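Local coordinates for pyrethroid hydrolase (Sphingobium faniae, PDB 5Y5R), which hydrolyses the carboxylester bond of pyrethroid insecticides such as cypermethrin and permethrin, releasing an alcohol and a cyclopropanecarboxylic acid, at residues H34-T39 against A62-R67; Q133-D136 against L141-D144; V224-S229 against E238-A243; P126-L131 against D202-I207. All coordinates share one frame; numbering follows the deposited sequence.

The four contacts are spread over one alpha/beta-hydrolase chain. Contacts 1 and 3 belong to the two margins of the parallel six-stranded sheet, at the outermost strands 32-34 and 222-226, with centres about 24 Å apart; each packs a helix, 59-67 or 237-249, over the sheet near that margin. Contact 2, a hairpin of the small antiparallel sheet, follows contact 1 in the chain and is nested inside the loop that contact 4 closes; contact 3 comes last. Contacts 2 and 4, about 15 Å apart between centres, touch where Asp-144 meets Leu-131. Asp-202 of contact 4 packs on Ser-229 of contact 3, and the charge-relay loop thus meets both contact 3 and the pyrethroid pocket.

Contact 1 (H34-T39 against A62-R67); sequences HAPDLT and ADILAR
Ile-64 of helix 59-67 lays a methyl group squarely over the imidazole of His-34, at the end of the outermost strand 32-34. This is a CH-pi contact: Ile-64 CG2 stands 3.4 Å from the centroid of the His-34 ring, directly on the ring normal, and is almost equally far from all five ring atoms. With CG2 anti to the backbone N of Ile-64, the other branch is left to run along the histidine.

That branch makes the aliphatic contacts. Ile-64 CD1 comes within 3.5 Å of His-34 CB and within 3.8 Å of Pro-36 CG, the methyl resting over the corner formed by His-34 CB and the pyrrolidine ring. Ile-7 of the neighbouring strand 3-9 touches both His-34 and Ile-64.

The polar end of the histidine is turned to the sheet, where NE2 is hydrogen-bonded to Asp-5. An alanine in place of His-34 would probably leave Asp-5 without this partner and the CG2 methyl of Ile-64 without its aromatic platform. Thus one side chain serves two chemistries, its face packing the helix on the sheet margin while NE2 bonds to the Asp-5 carboxylate, which would probably favour a protonated ring.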
loop_
_atom_site.group_PDB
_atom_site.type_symbol
_atom_site.label_atom_id
_atom_site.label_comp_id
_atom_site.label_asym_id
_atom_site.label_seq_id
_atom_site.Cartn_x
_atom_site.Cartn_y
_atom_site.Cartn_z
ATOM N N HIS A 34 -9.991 -7.102 -6.773
ATOM C CA HIS A 34 -8.733 -7.474 -7.398
ATOM C C HIS A 34 -7.614 -7.306 -6.371
ATOM O O HIS A 34 -7.691 -6.431 -5.496
ATOM C CB HIS A 34 -8.467 -6.600 -8.632
ATOM C CG HIS A 34 -9.597 -6.542 -9.621
ATOM N ND1 HIS A 34 -9.684 -7.385 -10.712
ATOM C CD2 HIS A 34 -10.691 -5.741 -9.683
ATOM C CE1 HIS A 34 -10.772 -7.098 -11.405
ATOM N NE2 HIS A 34 -11.405 -6.109 -10.800
ATOM N N ALA A 35 -6.661 -8.241 -6.364
ATOM C CA ALA A 35 -5.448 -8.121 -5.549
ATOM C C ALA A 35 -4.248 -8.603 -6.363
ATOM O O ALA A 35 -3.700 -9.677 -6.114
ATOM C CB ALA A 35 -5.602 -8.892 -4.231
ATOM N N PRO A 36 -3.822 -7.823 -7.344
ATOM C CA PRO A 36 -2.792 -8.277 -8.283
ATOM C C PRO A 36 -1.388 -8.198 -7.710
ATOM O O PRO A 36 -1.119 -7.474 -6.755
ATOM C CB PRO A 36 -2.938 -7.309 -9.460
ATOM C CG PRO A 36 -3.447 -6.018 -8.792
ATOM C CD PRO A 36 -4.320 -6.462 -7.654
ATOM N N ASP A 37 -0.512 -9.038 -8.258
ATOM C CA ASP A 37 0.927 -8.855 -8.089
ATOM C C ASP A 37 1.411 -7.658 -8.914
ATOM O O ASP A 37 1.157 -7.574 -10.117
ATOM C CB ASP A 37 1.658 -10.125 -8.529
ATOM C CG ASP A 37 1.429 -11.310 -7.603
ATOM O OD1 ASP A 37 1.007 -11.139 -6.426
ATOM O OD2 ASP A 37 1.634 -12.450 -8.080
ATOM N N LEU A 38 2.123 -6.728 -8.288
ATOM C CA LEU A 38 2.751 -5.714 -9.116
ATOM C C LEU A 38 3.909 -6.368 -9.887
ATOM O O LEU A 38 4.195 -7.552 -9.726
ATOM C CB LEU A 38 3.191 -4.506 -8.267
ATOM C CG LEU A 38 2.066 -3.646 -7.654
ATOM C CD1 LEU A 38 2.572 -2.389 -6.916
ATOM C CD2 LEU A 38 1.137 -3.191 -8.726
ATOM N N THR A 39 4.484 -5.621 -10.819
ATOM C CA THR A 39 5.562 -6.159 -11.637
ATOM C C THR A 39 6.751 -6.524 -10.761
ATOM O O THR A 39 7.097 -5.796 -9.826
ATOM C CB THR A 39 5.950 -5.147 -12.711
ATOM O OG1 THR A 39 4.807 -4.899 -13.535
ATOM C CG2 THR A 39 7.105 -5.643 -13.562
ATOM N N ALA A 62 -3.135 -0.825 -14.007
ATOM C CA ALA A 62 -3.646 -0.062 -15.136
ATOM C C ALA A 62 -4.420 -0.981 -16.068
ATOM O O ALA A 62 -5.453 -0.588 -16.623
ATOM C CB ALA A 62 -2.503 0.630 -15.880
ATOM N N ASP A 63 -3.936 -2.223 -16.223
ATOM C CA ASP A 63 -4.663 -3.238 -16.980
ATOM C C ASP A 63 -6.052 -3.492 -16.396
ATOM O O ASP A 63 -7.034 -3.573 -17.138
ATOM C CB ASP A 63 -3.885 -4.553 -17.011
ATOM C CG ASP A 63 -2.502 -4.435 -17.657
ATOM O OD1 ASP A 63 -2.261 -3.501 -18.459
ATOM O OD2 ASP A 63 -1.663 -5.324 -17.384
ATOM N N ILE A 64 -6.151 -3.651 -15.068
ATOM C CA ILE A 64 -7.446 -3.951 -14.460
ATOM C C ILE A 64 -8.384 -2.769 -14.641
ATOM O O ILE A 64 -9.525 -2.920 -15.093
ATOM C CB ILE A 64 -7.296 -4.293 -12.964
ATOM C CG1 ILE A 64 -6.627 -5.651 -12.748
ATOM C CG2 ILE A 64 -8.710 -4.336 -12.283
ATOM C CD1 ILE A 64 -6.347 -5.933 -11.295
ATOM N N LEU A 65 -7.885 -1.564 -14.347
ATOM C CA LEU A 65 -8.680 -0.350 -14.491
ATOM C C LEU A 65 -9.169 -0.173 -15.922
ATOM O O LEU A 65 -10.220 0.437 -16.154
ATOM C CB LEU A 65 -7.867 0.879 -14.064
ATOM C CG LEU A 65 -7.458 1.105 -12.605
ATOM C CD1 LEU A 65 -6.371 2.210 -12.446
ATOM C CD2 LEU A 65 -8.672 1.451 -11.818
ATOM N N ALA A 66 -8.403 -0.675 -16.889
ATOM C CA ALA A 66 -8.777 -0.558 -18.289
ATOM C C ALA A 66 -10.098 -1.260 -18.574
ATOM O O ALA A 66 -10.944 -0.730 -19.305
ATOM C CB ALA A 66 -7.666 -1.147 -19.160
ATOM N N ARG A 67 -10.295 -2.450 -18.014
ATOM C CA ARG A 67 -11.461 -3.263 -18.334
ATOM C C ARG A 67 -12.546 -3.185 -17.272
ATOM O O ARG A 67 -13.512 -3.951 -17.330
ATOM C CB ARG A 67 -11.044 -4.717 -18.557
ATOM C CG ARG A 67 -9.886 -5.143 -17.676
ATOM C CD ARG A 67 -9.643 -6.661 -17.760
ATOM N NE ARG A 67 -10.202 -7.398 -16.634
ATOM C CZ ARG A 67 -10.674 -8.642 -16.731
ATOM N NH1 ARG A 67 -11.163 -9.261 -15.675
ATOM N NH2 ARG A 67 -10.695 -9.275 -17.895
#

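Contact 2 (Q133-D136 against L141-D144); sequences QPVD and LQAD
Gln-133 and Gln-142 form the antiparallel hydrogen-bonded pair of a beta hairpin, joined by Gln-133 N to Gln-142 O at 2.9 Å and Gln-142 N to Gln-133 O at 2.8 Å. The first bond is almost straight at the hydrogen (176°), yet its donor stands above the carbonyl plane; in the second the donor lies in that plane. Gln-133 O also receives a CA-H contact from Leu-141 CA at 3.1 Å. Next to them, Pro-134 and Leu-141 make a non-hydrogen-bonded pair, and Leu-141 CD2 reaches Pro-134 CA at 4.0 Å.

On the face of the two glutamines, the extended chain of Gln-133 brings its amide over the Asp-144 carboxylate. The two planes are stacked, 13° apart, with Gln-133 NE2 3.8 Å from Asp-144 OD2, which forms a salt bridge with Arg-147. A water lies 2.6 Å from Gln-133 OE1 and also approaches Gln-142 O. The Val-135 and Gln-142 side chains cross at about a right angle, with Val-135 CG1 3.9 Å from Gln-142 OE1.

Were Gln-133 replaced by a leucine, the Asp-144 carboxylate would probably lose its stacked amide and the water its closest acceptor here. The hairpin is therefore joined by main-chain bonds, and its glutamine side carries a stacked amide-carboxylate pair and a bridging water, while Ala-143 and Leu-141 approach the bound pyrethroid.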
loop_
_atom_site.group_PDB
_atom_site.type_symbol
_atom_site.label_atom_id
_atom_site.label_comp_id
_atom_site.label_asym_id
_atom_site.label_seq_id
_atom_site.Cartn_x
_atom_site.Cartn_y
_atom_site.Cartn_z
ATOM N N GLN A 133 17.535 -4.867 4.099
ATOM C CA GLN A 133 18.861 -4.414 3.721
ATOM C C GLN A 133 19.035 -4.313 2.210
ATOM O O GLN A 133 18.271 -4.909 1.445
ATOM C CB GLN A 133 19.927 -5.330 4.330
ATOM C CG GLN A 133 19.763 -5.476 5.831
ATOM C CD GLN A 133 20.662 -6.556 6.402
ATOM O OE1 GLN A 133 20.901 -7.591 5.766
ATOM N NE2 GLN A 133 21.158 -6.328 7.618
ATOM N N PRO A 134 19.956 -3.469 1.748
ATOM C CA PRO A 134 20.174 -3.328 0.303
ATOM C C PRO A 134 20.906 -4.530 -0.297
ATOM O O PRO A 134 21.695 -5.192 0.379
ATOM C CB PRO A 134 21.045 -2.070 0.198
ATOM C CG PRO A 134 20.880 -1.357 1.572
ATOM C CD PRO A 134 20.726 -2.482 2.531
ATOM N N VAL A 135 20.616 -4.806 -1.585
ATOM C CA VAL A 135 21.330 -5.779 -2.424
ATOM C C VAL A 135 21.482 -5.170 -3.821
ATOM O O VAL A 135 20.823 -4.183 -4.157
ATOM C CB VAL A 135 20.649 -7.176 -2.508
ATOM C CG1 VAL A 135 20.520 -7.816 -1.119
ATOM C CG2 VAL A 135 19.316 -7.094 -3.213
ATOM N N ASP A 136 22.418 -5.704 -4.624
ATOM C CA ASP A 136 22.614 -5.208 -6.005
ATOM C C ASP A 136 22.707 -3.684 -6.059
ATOM O O ASP A 136 21.979 -3.021 -6.809
ATOM C CB ASP A 136 21.521 -5.668 -6.974
ATOM C CG ASP A 136 21.530 -7.140 -7.234
ATOM O OD1 ASP A 136 22.585 -7.781 -7.021
ATOM O OD2 ASP A 136 20.496 -7.637 -7.735
ATOM N N LEU A 141 16.163 -4.625 -2.210
ATOM C CA LEU A 141 16.069 -4.704 -0.765
ATOM C C LEU A 141 15.612 -6.104 -0.418
ATOM O O LEU A 141 14.751 -6.667 -1.098
ATOM C CB LEU A 141 15.081 -3.695 -0.179
ATOM C CG LEU A 141 15.285 -2.194 -0.362
ATOM C CD1 LEU A 141 14.097 -1.484 0.255
ATOM C CD2 LEU A 141 16.540 -1.725 0.271
ATOM N N GLN A 142 16.176 -6.647 0.647
ATOM C CA GLN A 142 15.926 -8.015 1.063
ATOM C C GLN A 142 15.917 -8.080 2.575
ATOM O O GLN A 142 16.775 -7.469 3.215
ATOM C CB GLN A 142 17.019 -8.933 0.522
ATOM C CG GLN A 142 17.000 -10.314 1.153
ATOM C CD GLN A 142 17.872 -11.325 0.430
ATOM O OE1 GLN A 142 18.363 -11.076 -0.674
ATOM N NE2 GLN A 142 18.078 -12.460 1.063
ATOM N N ALA A 143 15.007 -8.873 3.140
ATOM C CA ALA A 143 14.923 -8.989 4.595
ATOM C C ALA A 143 16.163 -9.655 5.187
ATOM O O ALA A 143 16.876 -10.430 4.534
ATOM C CB ALA A 143 13.670 -9.760 5.012
ATOM N N ASP A 144 16.455 -9.304 6.423
ATOM C CA ASP A 144 17.568 -9.908 7.139
ATOM C C ASP A 144 17.161 -11.266 7.720
ATOM O O ASP A 144 16.663 -11.354 8.844
ATOM C CB ASP A 144 18.038 -8.947 8.216
ATOM C CG ASP A 144 19.156 -9.490 9.029
ATOM O OD1 ASP A 144 19.678 -10.584 8.698
ATOM O OD2 ASP A 144 19.525 -8.796 10.009
HETATM O O HOH W 1 19.395 -8.863 4.081
#

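Contact 3 (V224-S229 against E238-A243); sequences VSLPAS and ERLAEA. With SO4 (sulfate ion), chain H.
Sulfate oxygen O2 is gripped twice by Arg-239, from its backbone N at 2.8 Å and from its NE at 2.9 Å, the latter N-H pointing nearly straight at the oxygen (164°). Arg-239 NH2 takes a second oxygen, O3, at 2.8 Å, and Glu-238 N donates to O1 at 3.1 Å. The bend at chi3 (-84°) turns the guanidinium toward the anion at the helix N-terminus, its edge to the sulfate and O2 in its plane. The ion, probably from the crystallisation liquor, thus sits where amides of the first turn of helix 237-249 point, and the helix dipole is likely to add to the attraction.

In the alpha/beta-hydrolase fold this helix comes after the outermost strand, 222-226, and the short helix 232-235, and packs against the sheet. Leu-226 and Leu-240 cross at about a right angle, their CD1 methyls 3.9 Å apart; CG of Leu-240, anti to the backbone N (chi1 177°), carries that methyl toward the strand. Ile-197 of the adjacent strand 194-199 touches both leucines. One helical turn further on, Ala-243 CB meets Val-224 CG2 more loosely, at 4.4 Å. Where the strand ends, Pro-227 centres an inverse gamma turn and sets its CG 4.4 Å from Arg-239 NH1, obliquely to the guanidinium.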
loop_
_atom_site.group_PDB
_atom_site.type_symbol
_atom_site.label_atom_id
_atom_site.label_comp_id
_atom_site.label_asym_id
_atom_site.label_seq_id
_atom_site.Cartn_x
_atom_site.Cartn_y
_atom_site.Cartn_z
ATOM N N VAL A 224 -9.793 7.052 9.318
ATOM C CA VAL A 224 -10.329 6.127 10.305
ATOM C C VAL A 224 -9.160 5.400 10.956
ATOM O O VAL A 224 -8.109 5.173 10.345
ATOM C CB VAL A 224 -11.388 5.152 9.728
ATOM C CG1 VAL A 224 -12.386 5.904 8.884
ATOM C CG2 VAL A 224 -10.750 4.103 8.887
ATOM N N SER A 225 -9.317 5.102 12.231
ATOM C CA SER A 225 -8.249 4.519 13.033
ATOM C C SER A 225 -8.606 3.086 13.384
ATOM O O SER A 225 -9.731 2.819 13.813
ATOM C CB SER A 225 -8.045 5.321 14.321
ATOM O OG SER A 225 -7.670 6.645 14.026
ATOM N N LEU A 226 -7.647 2.171 13.205
ATOM C CA LEU A 226 -7.804 0.780 13.582
ATOM C C LEU A 226 -6.804 0.446 14.676
ATOM O O LEU A 226 -5.669 0.936 14.628
ATOM C CB LEU A 226 -7.546 -0.141 12.391
ATOM C CG LEU A 226 -8.397 -0.065 11.140
ATOM C CD1 LEU A 226 -7.892 -1.165 10.195
ATOM C CD2 LEU A 226 -9.882 -0.226 11.456
ATOM N N PRO A 227 -7.202 -0.404 15.726
ATOM C CA PRO A 227 -6.276 -0.791 16.807
ATOM C C PRO A 227 -5.387 -1.986 16.445
ATOM O O PRO A 227 -5.384 -3.011 17.126
ATOM C CB PRO A 227 -7.244 -1.125 17.944
ATOM C CG PRO A 227 -8.460 -1.680 17.222
ATOM C CD PRO A 227 -8.538 -1.004 15.889
ATOM N N ALA A 228 -4.591 -1.842 15.381
ATOM C CA ALA A 228 -3.812 -2.941 14.810
ATOM C C ALA A 228 -2.346 -2.546 14.606
ATOM O O ALA A 228 -2.013 -1.367 14.504
ATOM C CB ALA A 228 -4.395 -3.368 13.473
ATOM N N SER A 229 -1.470 -3.546 14.469
ATOM C CA SER A 229 -0.099 -3.227 14.077
ATOM C C SER A 229 -0.007 -3.257 12.562
ATOM O O SER A 229 -0.985 -2.918 11.890
ATOM C CB SER A 229 0.949 -4.143 14.722
ATOM O OG SER A 229 0.672 -5.514 14.571
ATOM N N GLU A 238 -12.503 -8.225 8.907
ATOM C CA GLU A 238 -13.915 -7.826 8.941
ATOM C C GLU A 238 -14.061 -6.320 9.152
ATOM O O GLU A 238 -14.743 -5.634 8.378
ATOM C CB GLU A 238 -14.617 -8.582 10.063
ATOM C CG GLU A 238 -14.876 -10.076 9.843
ATOM C CD GLU A 238 -16.097 -10.348 8.983
ATOM O OE1 GLU A 238 -16.670 -9.381 8.427
ATOM O OE2 GLU A 238 -16.500 -11.534 8.877
ATOM N N ARG A 239 -13.399 -5.786 10.188
ATOM C CA ARG A 239 -13.457 -4.355 10.455
ATOM C C ARG A 239 -12.824 -3.573 9.320
ATOM O O ARG A 239 -13.303 -2.491 8.949
ATOM C CB ARG A 239 -12.741 -4.021 11.768
ATOM C CG ARG A 239 -13.537 -4.421 13.019
ATOM C CD ARG A 239 -12.755 -4.376 14.332
ATOM N NE ARG A 239 -12.002 -5.619 14.548
ATOM C CZ ARG A 239 -11.268 -5.906 15.634
ATOM N NH1 ARG A 239 -11.197 -5.063 16.658
ATOM N NH2 ARG A 239 -10.608 -7.063 15.703
ATOM N N LEU A 240 -11.747 -4.118 8.754
ATOM C CA LEU A 240 -11.039 -3.447 7.680
ATOM C C LEU A 240 -11.868 -3.411 6.421
ATOM O O LEU A 240 -12.025 -2.353 5.811
ATOM C CB LEU A 240 -9.700 -4.149 7.417
ATOM C CG LEU A 240 -8.910 -3.574 6.250
ATOM C CD1 LEU A 240 -8.699 -2.064 6.469
ATOM C CD2 LEU A 240 -7.566 -4.301 6.060
ATOM N N ALA A 241 -12.430 -4.565 6.031
ATOM C CA ALA A 241 -13.260 -4.617 4.838
ATOM C C ALA A 241 -14.519 -3.766 4.995
ATOM O O ALA A 241 -15.001 -3.178 4.016
ATOM C CB ALA A 241 -13.617 -6.077 4.494
ATOM N N GLU A 242 -15.080 -3.715 6.209
ATOM C CA GLU A 242 -16.239 -2.857 6.478
ATOM C C GLU A 242 -15.932 -1.394 6.164
ATOM O O GLU A 242 -16.718 -0.701 5.502
ATOM C CB GLU A 242 -16.668 -2.997 7.939
ATOM C CG GLU A 242 -17.841 -2.086 8.315
ATOM C CD GLU A 242 -18.296 -2.270 9.763
ATOM O OE1 GLU A 242 -17.561 -2.917 10.542
ATOM O OE2 GLU A 242 -19.368 -1.742 10.133
ATOM N N ALA A 243 -14.807 -0.890 6.676
ATOM C CA ALA A 243 -14.460 0.503 6.428
ATOM C C ALA A 243 -14.178 0.732 4.952
ATOM O O ALA A 243 -14.537 1.777 4.409
ATOM C CB ALA A 243 -13.260 0.901 7.278
HETATM S S SO4 H . -12.426 -8.814 12.756
HETATM O O1 SO4 H . -12.000 -9.599 11.603
HETATM O O2 SO4 H . -12.572 -7.410 12.339
HETATM O O3 SO4 H . -11.453 -9.005 13.820
HETATM O O4 SO4 H . -13.731 -9.286 13.242
#

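Contact 4 (P126-L131 against D202-I207); sequences PHALDL and DVVLPI. With 8NL ((2-methyl-3-phenyl-phenyl)methyl (1~{S})-3-[(~{E})-2-chloranyl-3,3,3-tris(fluoranyl)prop-1-enyl]-2,2-dimethyl-cyclopropane-1-carboxylate), chain G.
Ala-128 and Val-204 meet on the wall of the pyrethroid pocket, where helix 126-131 packs against the loop that bears the charge-relay aspartate of the alpha/beta-hydrolase fold. Their apolar contact is a single pair of methyls, Ala-128 CB and Val-204 CG1, 4.2 Å apart. Both also touch the bound pyrethroid: Ala-128 CB is 3.3 Å from both ligand F2 of the trifluoromethyl group and the chlorine, and Val-204 CG1 is 3.7 Å from C15 of the cyclopropane. CG1 reaches the ligand because it stands anti to the backbone N of Val-204 (chi1 174°). Leu-129 CD2 lies farther from the chlorine, at 3.9 Å, and the ligand itself is hydrogen-bonded to Ser-78, His-230 and Ala-12.

One residue earlier in the helix, the imidazole of His-127 lies against the loop. Val-203 O stands over one face of the ring, offset toward its rim and 3.6 Å from His-127 CG, while Val-203 CG2 approaches CD2. A water joins the main chains, accepting from His-127 N and donating to Val-204 O at 2.7 Å.

Hydrogen bonds fix both oxygens of Asp-202. From elsewhere in the chain, OD2 is bonded to His-230 ND1, the Asp-His pair of the charge relay, and also to Thr-102 OG1. Within the loop, OD1 closes an Asx motif, accepting from Leu-205 N at 3.1 Å, with the donor well above the carboxylate plane (71° out of it).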
loop_
_atom_site.group_PDB
_atom_site.type_symbol
_atom_site.label_atom_id
_atom_site.label_comp_id
_atom_site.label_asym_id
_atom_site.label_seq_id
_atom_site.Cartn_x
_atom_site.Cartn_y
_atom_site.Cartn_z
ATOM N N PRO A 126 12.892 3.420 11.285
ATOM C CA PRO A 126 14.174 2.752 11.564
ATOM C C PRO A 126 14.059 1.263 11.794
ATOM O O PRO A 126 15.042 0.568 11.532
ATOM C CB PRO A 126 14.682 3.453 12.827
ATOM C CG PRO A 126 13.501 3.963 13.475
ATOM C CD PRO A 126 12.523 4.325 12.394
ATOM N N HIS A 127 12.917 0.756 12.290
ATOM C CA HIS A 127 12.746 -0.689 12.420
ATOM C C HIS A 127 12.860 -1.371 11.057
ATOM O O HIS A 127 13.503 -2.423 10.932
ATOM C CB HIS A 127 11.390 -1.050 13.038
ATOM C CG HIS A 127 11.284 -0.856 14.521
ATOM N ND1 HIS A 127 11.848 0.212 15.190
ATOM C CD2 HIS A 127 10.627 -1.582 15.458
ATOM C CE1 HIS A 127 11.551 0.126 16.477
ATOM N NE2 HIS A 127 10.805 -0.951 16.664
ATOM N N ALA A 128 12.237 -0.799 10.026
ATOM C CA ALA A 128 12.328 -1.408 8.700
ATOM C C ALA A 128 13.734 -1.302 8.129
ATOM O O ALA A 128 14.245 -2.268 7.557
ATOM C CB ALA A 128 11.317 -0.782 7.747
ATOM N N LEU A 129 14.369 -0.127 8.227
ATOM C CA LEU A 129 15.716 -0.004 7.671
ATOM C C LEU A 129 16.695 -0.932 8.374
ATOM O O LEU A 129 17.707 -1.334 7.779
ATOM C CB LEU A 129 16.229 1.439 7.738
ATOM C CG LEU A 129 15.431 2.516 7.016
ATOM C CD1 LEU A 129 16.054 3.887 7.239
ATOM C CD2 LEU A 129 15.341 2.215 5.539
ATOM N N ASP A 130 16.414 -1.283 9.632
ATOM C CA ASP A 130 17.267 -2.211 10.370
ATOM C C ASP A 130 17.182 -3.626 9.799
ATOM O O ASP A 130 18.201 -4.309 9.652
ATOM C CB ASP A 130 16.813 -2.239 11.835
ATOM C CG ASP A 130 17.606 -3.217 12.694
ATOM O OD1 ASP A 130 18.812 -3.003 12.846
ATOM O OD2 ASP A 130 17.060 -4.206 13.211
ATOM N N LEU A 131 15.974 -4.060 9.433
ATOM C CA LEU A 131 15.680 -5.452 9.105
ATOM C C LEU A 131 15.622 -5.740 7.621
ATOM O O LEU A 131 15.612 -6.913 7.239
ATOM C CB LEU A 131 14.337 -5.865 9.727
ATOM C CG LEU A 131 14.335 -5.965 11.252
ATOM C CD1 LEU A 131 12.933 -5.943 11.794
ATOM C CD2 LEU A 131 15.074 -7.214 11.725
ATOM N N ASP A 202 1.200 0.292 14.887
ATOM C CA ASP A 202 2.232 -0.044 13.924
ATOM C C ASP A 202 3.614 0.421 14.428
ATOM O O ASP A 202 3.774 1.560 14.884
ATOM C CB ASP A 202 1.870 0.572 12.569
ATOM C CG ASP A 202 2.676 -0.030 11.405
ATOM O OD1 ASP A 202 3.805 -0.546 11.633
ATOM O OD2 ASP A 202 2.161 -0.026 10.266
ATOM N N VAL A 203 4.600 -0.480 14.393
ATOM C CA VAL A 203 5.979 -0.130 14.733
ATOM C C VAL A 203 6.903 -0.090 13.525
ATOM O O VAL A 203 8.036 0.421 13.646
ATOM C CB VAL A 203 6.566 -1.066 15.811
ATOM C CG1 VAL A 203 5.771 -0.960 17.121
ATOM C CG2 VAL A 203 6.698 -2.501 15.301
ATOM N N VAL A 204 6.476 -0.614 12.380
ATOM C CA VAL A 204 7.183 -0.390 11.122
ATOM C C VAL A 204 7.041 1.070 10.718
ATOM O O VAL A 204 8.018 1.831 10.659
ATOM C CB VAL A 204 6.600 -1.321 10.043
ATOM C CG1 VAL A 204 7.182 -1.058 8.658
ATOM C CG2 VAL A 204 6.755 -2.768 10.459
ATOM N N LEU A 205 5.799 1.506 10.566
ATOM C CA LEU A 205 5.464 2.880 10.244
ATOM C C LEU A 205 4.721 3.474 11.439
ATOM O O LEU A 205 3.511 3.243 11.593
ATOM C CB LEU A 205 4.604 2.930 8.987
ATOM C CG LEU A 205 4.140 4.313 8.554
ATOM C CD1 LEU A 205 5.324 5.086 8.117
ATOM C CD2 LEU A 205 3.172 4.159 7.433
ATOM N N PRO A 206 5.409 4.191 12.331
ATOM C CA PRO A 206 4.796 4.625 13.597
ATOM C C PRO A 206 3.632 5.587 13.375
ATOM O O PRO A 206 3.556 6.290 12.365
ATOM C CB PRO A 206 5.960 5.310 14.335
ATOM C CG PRO A 206 7.207 4.753 13.671
ATOM C CD PRO A 206 6.844 4.516 12.255
ATOM N N ILE A 207 2.684 5.579 14.313
ATOM C CA ILE A 207 1.499 6.431 14.139
ATOM C C ILE A 207 1.880 7.903 14.034
ATOM O O ILE A 207 1.216 8.667 13.347
ATOM C CB ILE A 207 0.488 6.210 15.280
ATOM C CG1 ILE A 207 -0.843 6.902 14.943
ATOM C CG2 ILE A 207 1.057 6.753 16.541
ATOM C CD1 ILE A 207 -1.385 6.512 13.607
HETATM C C 8NL G . 8.175 -6.176 4.148
HETATM C C8 8NL G . 8.158 -10.191 4.734
HETATM C C9 8NL G . 9.204 -11.109 4.724
HETATM C C10 8NL G . 10.364 -10.855 5.443
HETATM C C11 8NL G . 10.416 -9.662 6.159
HETATM C C12 8NL G . 9.356 -8.756 6.158
HETATM C C13 8NL G . 5.560 -4.619 4.146
HETATM O O 8NL G . 6.385 -3.529 4.624
HETATM CL CL 8NL G . 11.563 1.357 5.250
HETATM C C21 8NL G . 10.275 0.328 4.615
HETATM C C22 8NL G . 10.673 -1.003 4.025
HETATM F F2 8NL G . 10.328 -1.950 4.879
HETATM F F1 8NL G . 10.127 -1.235 2.847
HETATM F F 8NL G . 11.981 -0.989 3.872
HETATM C C20 8NL G . 9.004 0.718 4.717
HETATM C C16 8NL G . 7.874 -0.118 4.158
HETATM C C17 8NL G . 6.591 0.455 4.751
HETATM C C18 8NL G . 6.273 1.152 3.436
HETATM C C19 8NL G . 6.831 1.405 5.935
HETATM C C15 8NL G . 6.978 -1.033 4.987
HETATM C C14 8NL G . 6.392 -2.133 4.097
HETATM O O1 8NL G . 6.003 -1.868 2.958
HETATM C C2 8NL G . 5.760 -6.015 4.758
HETATM C C3 8NL G . 4.630 -6.595 5.321
HETATM C C4 8NL G . 4.660 -7.858 5.910
HETATM C C5 8NL G . 5.839 -8.598 5.909
HETATM C C6 8NL G . 7.003 -8.072 5.363
HETATM C C1 8NL G . 6.957 -6.776 4.772
HETATM C C7 8NL G . 8.208 -8.995 5.428
HETATM O O HOH W 2 10.271 1.613 12.073
#